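Local coordinates for protein toxin PAU_02230 (Photorhabdus asymbiotica subsp. asymbiotica ATCC 43949, PDB 6HV6) that is the Photorhabdus toxin PaTox, whose modelled part combines a helical region with an antiparallel sheet, at residues 81-84 / 85-88; 87-90 / 91-95; 120-123 / 124-127; 326-329 / 330-334. The protein carries 1 engineered substitution. All coordinates share one frame; numbering follows the deposited sequence.

Contact 1. Residues 81-84 / 85-88; sequences ENFD and TMQR
Two side chains from the turn 85-88 reach back to the ring of Phe-83, and they do so differently. Gln-87 lays its aliphatic CG over one face of the ring, 3.9 Å from the ring centroid and 27° off the normal, a CH-pi contact in which the carboxamide plane stands 40° from the ring. A bend at chi2 keeps the Gln-87 amide close to the ring, so that NE2 lies 3.6 Å from CZ of Phe-83. Met-86 sends its methyl obliquely to the ring, CE lying 3.6 Å from Phe-83 CD1.

The polar contacts centre on the backbone. Glu-81 O takes two donors from one residue: Thr-85 N at 3.0 Å and Thr-85 OG1 at 3.1 Å, arriving from opposite faces of the carbonyl plane. The hydroxyl gets there because OG1 sits beside its own backbone N (chi1 -63°). Met-86 N to Asn-82 O and Gln-87 N to Phe-83 O continue the series.

Ile-161 of helix 144-176 also touches Phe-83, and Ile-158 meets both Met-86 and Gln-87. The i to i+4 bonding is that of a regular alpha-helix, here helix 80-93 packed against its helical neighbours.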
loop_
_atom_site.group_PDB
_atom_site.type_symbol
_atom_site.label_atom_id
_atom_site.label_comp_id
_atom_site.label_asym_id
_atom_site.label_seq_id
_atom_site.Cartn_x
_atom_site.Cartn_y
_atom_site.Cartn_z
ATOM N N GLU A 81 0.338 -15.862 -18.810
ATOM C CA GLU A 81 1.638 -15.838 -19.476
ATOM C C GLU A 81 1.760 -14.645 -20.416
ATOM O O GLU A 81 2.786 -13.946 -20.421
ATOM C CB GLU A 81 1.853 -17.146 -20.237
ATOM C CG GLU A 81 3.208 -17.249 -20.899
ATOM C CD GLU A 81 3.396 -18.550 -21.651
ATOM O OE1 GLU A 81 2.643 -19.511 -21.378
ATOM O OE2 GLU A 81 4.296 -18.610 -22.516
ATOM N N ASN A 82 0.725 -14.384 -21.216
ATOM C CA ASN A 82 0.765 -13.207 -22.079
ATOM C C ASN A 82 0.763 -11.921 -21.257
ATOM O O ASN A 82 1.459 -10.961 -21.598
ATOM C CB ASN A 82 -0.404 -13.219 -23.062
ATOM C CG ASN A 82 -0.261 -14.299 -24.109
ATOM O OD1 ASN A 82 0.797 -14.911 -24.228
ATOM N ND2 ASN A 82 -1.320 -14.534 -24.879
ATOM N N PHE A 83 -0.012 -11.883 -20.174
ATOM C CA PHE A 83 0.005 -10.717 -19.298
ATOM C C PHE A 83 1.413 -10.452 -18.777
ATOM O O PHE A 83 1.898 -9.318 -18.821
ATOM C CB PHE A 83 -0.976 -10.917 -18.143
ATOM C CG PHE A 83 -1.039 -9.752 -17.186
ATOM C CD1 PHE A 83 -1.887 -8.687 -17.428
ATOM C CD2 PHE A 83 -0.258 -9.735 -16.037
ATOM C CE1 PHE A 83 -1.946 -7.618 -16.553
ATOM C CE2 PHE A 83 -0.317 -8.666 -15.156
ATOM C CZ PHE A 83 -1.162 -7.608 -15.414
ATOM N N ASP A 84 2.090 -11.496 -18.288
ATOM C CA ASP A 84 3.448 -11.335 -17.773
ATOM C C ASP A 84 4.403 -10.842 -18.860
ATOM O O ASP A 84 5.239 -9.967 -18.610
ATOM C CB ASP A 84 3.944 -12.655 -17.174
ATOM C CG ASP A 84 3.101 -13.124 -15.980
ATOM O OD1 ASP A 84 2.432 -12.288 -15.332
ATOM O OD2 ASP A 84 3.114 -14.338 -15.685
ATOM N N THR A 85 4.288 -11.384 -20.076
ATOM C CA THR A 85 5.104 -10.905 -21.190
ATOM C C THR A 85 4.869 -9.419 -21.453
ATOM O O THR A 85 5.818 -8.650 -21.651
ATOM C CB THR A 85 4.802 -11.729 -22.445
ATOM O OG1 THR A 85 5.178 -13.090 -22.221
ATOM C CG2 THR A 85 5.579 -11.203 -23.630
ATOM N N MET A 86 3.606 -8.992 -21.449
ATOM C CA MET A 86 3.314 -7.579 -21.672
ATOM C C MET A 86 3.925 -6.707 -20.578
ATOM O O MET A 86 4.506 -5.652 -20.863
ATOM C CB MET A 86 1.806 -7.362 -21.740
ATOM C CG MET A 86 1.400 -5.898 -21.592
ATOM S SD MET A 86 -0.390 -5.703 -21.582
ATOM C CE MET A 86 -0.765 -6.294 -19.934
ATOM N N GLN A 87 3.819 -7.144 -19.320
ATOM C CA GLN A 87 4.341 -6.344 -18.212
ATOM C C GLN A 87 5.851 -6.197 -18.299
ATOM O O GLN A 87 6.394 -5.130 -17.987
ATOM C CB GLN A 87 3.944 -6.973 -16.875
ATOM C CG GLN A 87 2.438 -6.994 -16.609
ATOM C CD GLN A 87 1.837 -5.611 -16.491
ATOM O OE1 GLN A 87 1.688 -4.897 -17.481
ATOM N NE2 GLN A 87 1.486 -5.225 -15.273
ATOM N N ARG A 88 6.550 -7.260 -18.703
ATOM C CA ARG A 88 7.993 -7.152 -18.886
ATOM C C ARG A 88 8.318 -6.165 -20.000
ATOM O O ARG A 88 9.199 -5.311 -19.846
ATOM C CB ARG A 88 8.600 -8.529 -19.168
ATOM C CG ARG A 88 8.602 -9.474 -17.948
ATOM C CD ARG A 88 9.367 -10.780 -18.217
ATOM N NE ARG A 88 8.547 -11.801 -18.868
ATOM C CZ ARG A 88 8.595 -12.093 -20.168
ATOM N NH1 ARG A 88 9.427 -11.441 -20.972
ATOM N NH2 ARG A 88 7.812 -13.043 -20.665
#

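Contact 2. Residues 87-90 / 91-95; sequences QRMA and LDYAY
The last turn of helix 80-93, where regular bonding gives way to an extended chain, brings Met-89 and Tyr-93 together. Their side chains run side by side and point the same way, with CE of Met-89 4.2 Å from CE2 of Tyr-93. A bend at chi3 (42°) of the methionine turns its methyl to that position. The ring of Tyr-93 also sets its edge to the backbone: CD2 of Tyr-93 lies 3.3 Å from Met-89 O, and that oxygen stays near the ring plane.

Fraying of a helix C-terminus is legible in the hydrogen bonds. Tyr-93 N still reaches Met-89 O at 3.2 Å, within the carbonyl plane, but the same oxygen receives a weak bond from Asp-92 N. Leu-91 N divides itself between weak bonds to Gln-87 O and Arg-88 O, so i+3 and i+4 patterns mix as the helix runs out.

Water has a place in this turn: one molecule donates to Arg-88 O at 2.7 Å and to OD1 of Asp-92 at 3.1 Å, tying the carboxylate to a carbonyl of the preceding turn. Nearby, the side chain of Asp-92 approaches a bound 1,2-ethanediol, probably taken up from the crystallisation liquor. On the protein side, the Tyr-93 ring stacks with Tyr-110, while Lys-147 of helix 144-176 touches both Met-89 and Tyr-93.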
loop_
_atom_site.group_PDB
_atom_site.type_symbol
_atom_site.label_atom_id
_atom_site.label_comp_id
_atom_site.label_asym_id
_atom_site.label_seq_id
_atom_site.Cartn_x
_atom_site.Cartn_y
_atom_site.Cartn_z
ATOM N N GLN A 87 3.819 -7.144 -19.320
ATOM C CA GLN A 87 4.341 -6.344 -18.212
ATOM C C GLN A 87 5.851 -6.197 -18.299
ATOM O O GLN A 87 6.394 -5.130 -17.987
ATOM C CB GLN A 87 3.944 -6.973 -16.875
ATOM C CG GLN A 87 2.438 -6.994 -16.609
ATOM C CD GLN A 87 1.837 -5.611 -16.491
ATOM O OE1 GLN A 87 1.688 -4.897 -17.481
ATOM N NE2 GLN A 87 1.486 -5.225 -15.273
ATOM N N ARG A 88 6.550 -7.260 -18.703
ATOM C CA ARG A 88 7.993 -7.152 -18.886
ATOM C C ARG A 88 8.318 -6.165 -20.000
ATOM O O ARG A 88 9.199 -5.311 -19.846
ATOM C CB ARG A 88 8.600 -8.529 -19.168
ATOM C CG ARG A 88 8.602 -9.474 -17.948
ATOM C CD ARG A 88 9.367 -10.780 -18.217
ATOM N NE ARG A 88 8.547 -11.801 -18.868
ATOM C CZ ARG A 88 8.595 -12.093 -20.168
ATOM N NH1 ARG A 88 9.427 -11.441 -20.972
ATOM N NH2 ARG A 88 7.812 -13.043 -20.665
ATOM N N MET A 89 7.583 -6.239 -21.112
ATOM C CA MET A 89 7.800 -5.307 -22.215
ATOM C C MET A 89 7.494 -3.877 -21.795
ATOM O O MET A 89 8.177 -2.938 -22.216
ATOM C CB MET A 89 6.927 -5.705 -23.416
ATOM C CG MET A 89 7.301 -7.044 -24.014
ATOM S SD MET A 89 6.288 -7.492 -25.445
ATOM C CE MET A 89 6.212 -5.915 -26.299
ATOM N N ALA A 90 6.466 -3.689 -20.966
ATOM C CA ALA A 90 6.083 -2.339 -20.571
ATOM C C ALA A 90 7.203 -1.647 -19.818
ATOM O O ALA A 90 7.368 -0.425 -19.935
ATOM C CB ALA A 90 4.811 -2.373 -19.728
ATOM N N LEU A 91 7.991 -2.411 -19.058
ATOM C CA LEU A 91 9.149 -1.854 -18.366
ATOM C C LEU A 91 10.209 -1.352 -19.341
ATOM O O LEU A 91 10.918 -0.388 -19.039
ATOM C CB LEU A 91 9.748 -2.904 -17.436
ATOM C CG LEU A 91 8.829 -3.455 -16.345
ATOM C CD1 LEU A 91 9.559 -4.524 -15.547
ATOM C CD2 LEU A 91 8.341 -2.338 -15.428
ATOM N N ASP A 92 10.338 -1.985 -20.509
ATOM C CA ASP A 92 11.298 -1.508 -21.499
ATOM C C ASP A 92 10.820 -0.247 -22.208
ATOM O O ASP A 92 11.647 0.556 -22.654
ATOM C CB ASP A 92 11.575 -2.589 -22.539
ATOM C CG ASP A 92 12.329 -3.773 -21.966
ATOM O OD1 ASP A 92 13.061 -3.591 -20.969
ATOM O OD2 ASP A 92 12.190 -4.885 -22.519
ATOM N N TYR A 93 9.506 -0.068 -22.345
ATOM C CA TYR A 93 8.974 1.104 -23.021
ATOM C C TYR A 93 8.766 2.293 -22.089
ATOM O O TYR A 93 8.454 3.383 -22.575
ATOM C CB TYR A 93 7.662 0.753 -23.728
ATOM C CG TYR A 93 7.863 0.001 -25.026
ATOM C CD1 TYR A 93 8.195 0.673 -26.195
ATOM C CD2 TYR A 93 7.711 -1.381 -25.084
ATOM C CE1 TYR A 93 8.376 -0.010 -27.389
ATOM C CE2 TYR A 93 7.892 -2.076 -26.267
ATOM C CZ TYR A 93 8.225 -1.387 -27.418
ATOM O OH TYR A 93 8.403 -2.068 -28.598
ATOM N N ALA A 94 8.954 2.119 -20.780
ATOM C CA ALA A 94 8.824 3.233 -19.845
ATOM C C ALA A 94 9.860 4.312 -20.148
ATOM O O ALA A 94 10.980 4.023 -20.572
ATOM C CB ALA A 94 8.985 2.744 -18.406
ATOM N N TYR A 95 9.480 5.572 -19.922
ATOM C CA TYR A 95 10.343 6.686 -20.300
ATOM C C TYR A 95 11.610 6.691 -19.456
ATOM O O TYR A 95 11.555 6.596 -18.225
ATOM C CB TYR A 95 9.612 8.026 -20.161
ATOM C CG TYR A 95 10.497 9.241 -20.415
ATOM C CD1 TYR A 95 10.979 9.525 -21.692
ATOM C CD2 TYR A 95 10.847 10.104 -19.380
ATOM C CE1 TYR A 95 11.788 10.628 -21.927
ATOM C CE2 TYR A 95 11.654 11.215 -19.607
ATOM C CZ TYR A 95 12.119 11.471 -20.882
ATOM O OH TYR A 95 12.920 12.570 -21.107
HETATM O O HOH W 1 11.800 -5.647 -19.043
#

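Contact 3. Residues 120-123 / 124-127; sequences PQYD and NFNG
Phe-125 packs alongside Tyr-122, three residues earlier, and its side chain can be followed outward from the backbone. CB begins 3.4 Å from Tyr-122 O. The torsion chi1 of -67°, with CG beside the backbone N, then carries the ring along the tyrosine: CG lies 3.8 Å and CD2 3.6 Å from Tyr-122 O, and CE2 comes to 3.8 Å from CD1 of Tyr-122, at the edge of the tyrosine ring and near its plane. The two side chains point the same way, and both touch Thr-146 of helix 144-176. OD1 of Asn-124 lies over the centre of one face of the phenylalanine ring, 4.1 Å above its plane.

Two backbone bonds close the turns beneath. Phe-125 N donates to Tyr-122 O at 2.9 Å, and Asn-126 N donates to Asp-123 O at the same length; in the second the donor stands 59° out of the carbonyl plane. Beside them, the side chains of Asp-123 and Asn-126 run together, while OD1 of Asn-126 is bonded to Lys-153 NZ.

The chemistry is thus that of successive i to i+3 turns in the loop between helices 101-115 and 130-138: backbone bonds set its curvature, and an aromatic pair joins this exposed segment to helix 144-176.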
loop_
_atom_site.group_PDB
_atom_site.type_symbol
_atom_site.label_atom_id
_atom_site.label_comp_id
_atom_site.label_asym_id
_atom_site.label_seq_id
_atom_site.Cartn_x
_atom_site.Cartn_y
_atom_site.Cartn_z
ATOM N N PRO A 120 -8.784 8.099 -33.057
ATOM C CA PRO A 120 -9.685 7.243 -33.844
ATOM C C PRO A 120 -8.976 6.312 -34.802
ATOM O O PRO A 120 -9.548 5.278 -35.171
ATOM C CB PRO A 120 -10.549 8.266 -34.600
ATOM C CG PRO A 120 -10.591 9.443 -33.676
ATOM C CD PRO A 120 -9.203 9.515 -33.091
ATOM N N GLN A 121 -7.763 6.634 -35.236
ATOM C CA GLN A 121 -7.121 5.674 -36.119
ATOM C C GLN A 121 -6.800 4.359 -35.415
ATOM O O GLN A 121 -6.313 3.439 -36.068
ATOM C CB GLN A 121 -5.859 6.282 -36.742
ATOM C CG GLN A 121 -4.856 6.828 -35.756
ATOM C CD GLN A 121 -5.023 8.313 -35.486
ATOM O OE1 GLN A 121 -6.090 8.778 -35.075
ATOM N NE2 GLN A 121 -3.951 9.067 -35.705
ATOM N N TYR A 122 -7.081 4.222 -34.118
ATOM C CA TYR A 122 -6.920 2.941 -33.439
ATOM C C TYR A 122 -8.249 2.339 -33.011
ATOM O O TYR A 122 -8.260 1.403 -32.198
ATOM C CB TYR A 122 -5.988 3.104 -32.246
ATOM C CG TYR A 122 -4.656 3.624 -32.709
ATOM C CD1 TYR A 122 -3.682 2.751 -33.174
ATOM C CD2 TYR A 122 -4.390 4.980 -32.733
ATOM C CE1 TYR A 122 -2.466 3.219 -33.620
ATOM C CE2 TYR A 122 -3.161 5.458 -33.179
ATOM C CZ TYR A 122 -2.213 4.565 -33.631
ATOM O OH TYR A 122 -0.992 5.005 -34.075
ATOM N N ASP A 123 -9.363 2.845 -33.560
ATOM C CA ASP A 123 -10.684 2.392 -33.148
ATOM C C ASP A 123 -10.857 0.896 -33.354
ATOM O O ASP A 123 -11.688 0.272 -32.687
ATOM C CB ASP A 123 -11.764 3.124 -33.933
ATOM C CG ASP A 123 -12.014 4.536 -33.424
ATOM O OD1 ASP A 123 -11.648 4.859 -32.274
ATOM O OD2 ASP A 123 -12.600 5.308 -34.186
ATOM N N ASN A 124 -10.114 0.312 -34.292
ATOM C CA ASN A 124 -10.250 -1.121 -34.528
ATOM C C ASN A 124 -9.887 -1.938 -33.296
ATOM O O ASN A 124 -10.306 -3.096 -33.189
ATOM C CB ASN A 124 -9.370 -1.543 -35.703
ATOM C CG ASN A 124 -7.901 -1.604 -35.328
ATOM O OD1 ASN A 124 -7.230 -0.580 -35.240
ATOM N ND2 ASN A 124 -7.402 -2.812 -35.082
ATOM N N PHE A 125 -9.117 -1.368 -32.364
ATOM C CA PHE A 125 -8.795 -2.084 -31.138
ATOM C C PHE A 125 -9.944 -2.058 -30.141
ATOM O O PHE A 125 -9.971 -2.889 -29.229
ATOM C CB PHE A 125 -7.538 -1.492 -30.475
ATOM C CG PHE A 125 -6.284 -1.690 -31.274
ATOM C CD1 PHE A 125 -6.011 -2.904 -31.867
ATOM C CD2 PHE A 125 -5.377 -0.660 -31.434
ATOM C CE1 PHE A 125 -4.854 -3.104 -32.601
ATOM C CE2 PHE A 125 -4.227 -0.850 -32.177
ATOM C CZ PHE A 125 -3.970 -2.069 -32.767
ATOM N N ASN A 126 -10.894 -1.131 -30.293
ATOM C CA ASN A 126 -11.961 -1.035 -29.301
ATOM C C ASN A 126 -12.821 -2.297 -29.240
ATOM O O ASN A 126 -13.355 -2.633 -28.179
ATOM C CB ASN A 126 -12.838 0.175 -29.598
ATOM C CG ASN A 126 -12.132 1.469 -29.309
ATOM O OD1 ASN A 126 -11.199 1.511 -28.496
ATOM N ND2 ASN A 126 -12.584 2.532 -29.932
ATOM N N GLY A 127 -12.996 -2.991 -30.343
ATOM C CA GLY A 127 -13.856 -4.154 -30.212
ATOM C C GLY A 127 -13.213 -5.398 -29.626
ATOM O O GLY A 127 -13.906 -6.401 -29.426
#

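Contact 4. Residues 326-329 / 330-334; sequences FFQK and KMQQY
Lys-330 lays the aliphatic part of its chain over one face of the Phe-326 ring, with CG 4.0 Å from the centroid and only 17° off the normal. Farther out, CE meets the ring atom CE1 of Phe-326 at 3.7 Å. Bends at chi2 (-62°) and chi3 fold the lysine along the ring before NZ leaves it for polar partners. One is OE1 of Gln-333 at 3.1 Å, approached from above the carbonyl plane; another is the hydroxyl of Ser-176. Lys-329 runs beside Lys-330 and bonds through its own NZ to the backbone oxygen of Ser-176, so both ammonium groups are tied to the end of helix 144-176.

Helix 320-334 repeats this i to i+4 overlap one residue on, and both strand 304-309 and helix 144-176 flank it. Met-331 places CG over the Phe-327 ring, 3.8 Å from its centroid, and its sulfur makes a Met-aromatic contact, SD standing 4.2 Å from the same centroid in an oblique position. CG of Phe-327 is anti to the backbone N (chi1 170°), which swings the ring toward the following turn. Beneath these side chains, Lys-330 N bonds to Phe-326 O and Met-331 N to Phe-327 O, each at 2.9 Å.

Phe-307 of strand 304-309 meets the Phe-327 ring edge-to-face and also touches Phe-326, Lys-330 and Met-331, while Phe-326 meets Trp-173 of helix 144-176 edge-to-face.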
loop_
_atom_site.group_PDB
_atom_site.type_symbol
_atom_site.label_atom_id
_atom_site.label_comp_id
_atom_site.label_asym_id
_atom_site.label_seq_id
_atom_site.Cartn_x
_atom_site.Cartn_y
_atom_site.Cartn_z
ATOM N N PHE A 326 4.136 -13.560 14.726
ATOM C CA PHE A 326 3.581 -13.174 13.433
ATOM C C PHE A 326 4.429 -12.085 12.785
ATOM O O PHE A 326 4.770 -12.169 11.603
ATOM C CB PHE A 326 2.139 -12.708 13.619
ATOM C CG PHE A 326 1.492 -12.255 12.358
ATOM C CD1 PHE A 326 1.239 -13.154 11.334
ATOM C CD2 PHE A 326 1.139 -10.929 12.190
ATOM C CE1 PHE A 326 0.643 -12.739 10.165
ATOM C CE2 PHE A 326 0.537 -10.502 11.009
ATOM C CZ PHE A 326 0.286 -11.411 10.004
ATOM N N PHE A 327 4.784 -11.057 13.555
ATOM C CA PHE A 327 5.623 -9.981 13.033
ATOM C C PHE A 327 6.950 -10.522 12.507
ATOM O O PHE A 327 7.413 -10.124 11.430
ATOM C CB PHE A 327 5.850 -8.928 14.128
ATOM C CG PHE A 327 6.883 -7.887 13.781
ATOM C CD1 PHE A 327 6.519 -6.720 13.116
ATOM C CD2 PHE A 327 8.214 -8.066 14.137
ATOM C CE1 PHE A 327 7.470 -5.763 12.790
ATOM C CE2 PHE A 327 9.172 -7.112 13.818
ATOM C CZ PHE A 327 8.797 -5.954 13.144
ATOM N N GLN A 328 7.578 -11.439 13.243
ATOM C CA GLN A 328 8.850 -11.981 12.769
ATOM C C GLN A 328 8.668 -12.769 11.475
ATOM O O GLN A 328 9.495 -12.670 10.561
ATOM C CB GLN A 328 9.502 -12.859 13.836
ATOM C CG GLN A 328 10.808 -13.486 13.346
ATOM C CD GLN A 328 11.529 -14.289 14.410
ATOM O OE1 GLN A 328 10.902 -14.973 15.219
ATOM N NE2 GLN A 328 12.856 -14.207 14.415
ATOM N N LYS A 329 7.599 -13.559 11.380
ATOM C CA LYS A 329 7.327 -14.281 10.141
ATOM C C LYS A 329 7.144 -13.313 8.973
ATOM O O LYS A 329 7.616 -13.570 7.859
ATOM C CB LYS A 329 6.089 -15.160 10.326
ATOM C CG LYS A 329 5.692 -15.965 9.109
ATOM C CD LYS A 329 4.593 -16.961 9.456
ATOM C CE LYS A 329 3.246 -16.281 9.704
ATOM N NZ LYS A 329 2.217 -17.270 10.173
ATOM N N LYS A 330 6.485 -12.177 9.217
ATOM C CA LYS A 330 6.278 -11.214 8.140
ATOM C C LYS A 330 7.571 -10.497 7.758
ATOM O O LYS A 330 7.760 -10.143 6.590
ATOM C CB LYS A 330 5.193 -10.210 8.547
ATOM C CG LYS A 330 3.792 -10.836 8.689
ATOM C CD LYS A 330 3.286 -11.417 7.353
ATOM C CE LYS A 330 3.100 -12.921 7.404
ATOM N NZ LYS A 330 2.385 -13.434 6.187
ATOM N N MET A 331 8.472 -10.259 8.710
ATOM C CA MET A 331 9.745 -9.648 8.338
ATOM C C MET A 331 10.561 -10.590 7.459
ATOM O O MET A 331 11.179 -10.165 6.474
ATOM C CB MET A 331 10.525 -9.251 9.591
ATOM C CG MET A 331 9.853 -8.143 10.437
ATOM S SD MET A 331 9.355 -6.630 9.538
ATOM C CE MET A 331 7.631 -6.931 9.187
ATOM N N GLN A 332 10.564 -11.877 7.789
ATOM C CA GLN A 332 11.255 -12.835 6.933
ATOM C C GLN A 332 10.603 -12.929 5.564
ATOM O O GLN A 332 11.301 -13.072 4.557
ATOM C CB GLN A 332 11.307 -14.185 7.636
ATOM C CG GLN A 332 11.939 -14.044 9.015
ATOM C CD GLN A 332 12.206 -15.365 9.688
ATOM O OE1 GLN A 332 11.446 -16.320 9.533
ATOM N NE2 GLN A 332 13.301 -15.430 10.440
ATOM N N GLN A 333 9.274 -12.800 5.503
ATOM C CA GLN A 333 8.580 -12.782 4.217
ATOM C C GLN A 333 9.001 -11.578 3.376
ATOM O O GLN A 333 9.149 -11.686 2.158
ATOM C CB GLN A 333 7.066 -12.773 4.454
ATOM C CG GLN A 333 6.224 -12.954 3.200
ATOM C CD GLN A 333 4.722 -12.855 3.472
ATOM O OE1 GLN A 333 4.257 -11.956 4.178
ATOM N NE2 GLN A 333 3.961 -13.790 2.915
ATOM N N TYR A 334 9.173 -10.413 4.004
ATOM C CA TYR A 334 9.761 -9.274 3.305
ATOM C C TYR A 334 11.236 -9.483 2.985
ATOM O O TYR A 334 11.797 -8.716 2.196
ATOM C CB TYR A 334 9.663 -8.007 4.145
ATOM C CG TYR A 334 8.360 -7.265 4.102
ATOM C CD1 TYR A 334 7.863 -6.744 2.908
ATOM C CD2 TYR A 334 7.646 -7.032 5.269
ATOM C CE1 TYR A 334 6.669 -6.019 2.880
ATOM C CE2 TYR A 334 6.453 -6.308 5.254
ATOM C CZ TYR A 334 5.967 -5.810 4.057
ATOM O OH TYR A 334 4.779 -5.094 4.043
#

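Contacts 1 and 2 are successive parts of helix 80-93: they share Gln-87 and Arg-88, and their centres lie about 10 Å apart. Contact 3, in the loop before helix 130-138, does not touch either; its centre is about 22 Å from each, on the same side of the chain's centre. Helix 144-176 is their common neighbour, since side chains of all three rest on it. Its far end also reaches contact 4, which packs against the six-stranded sheet with its centre about 47 Å from that of contact 3, across the chain's centre. The 1,2-ethanediol lies by contact 2.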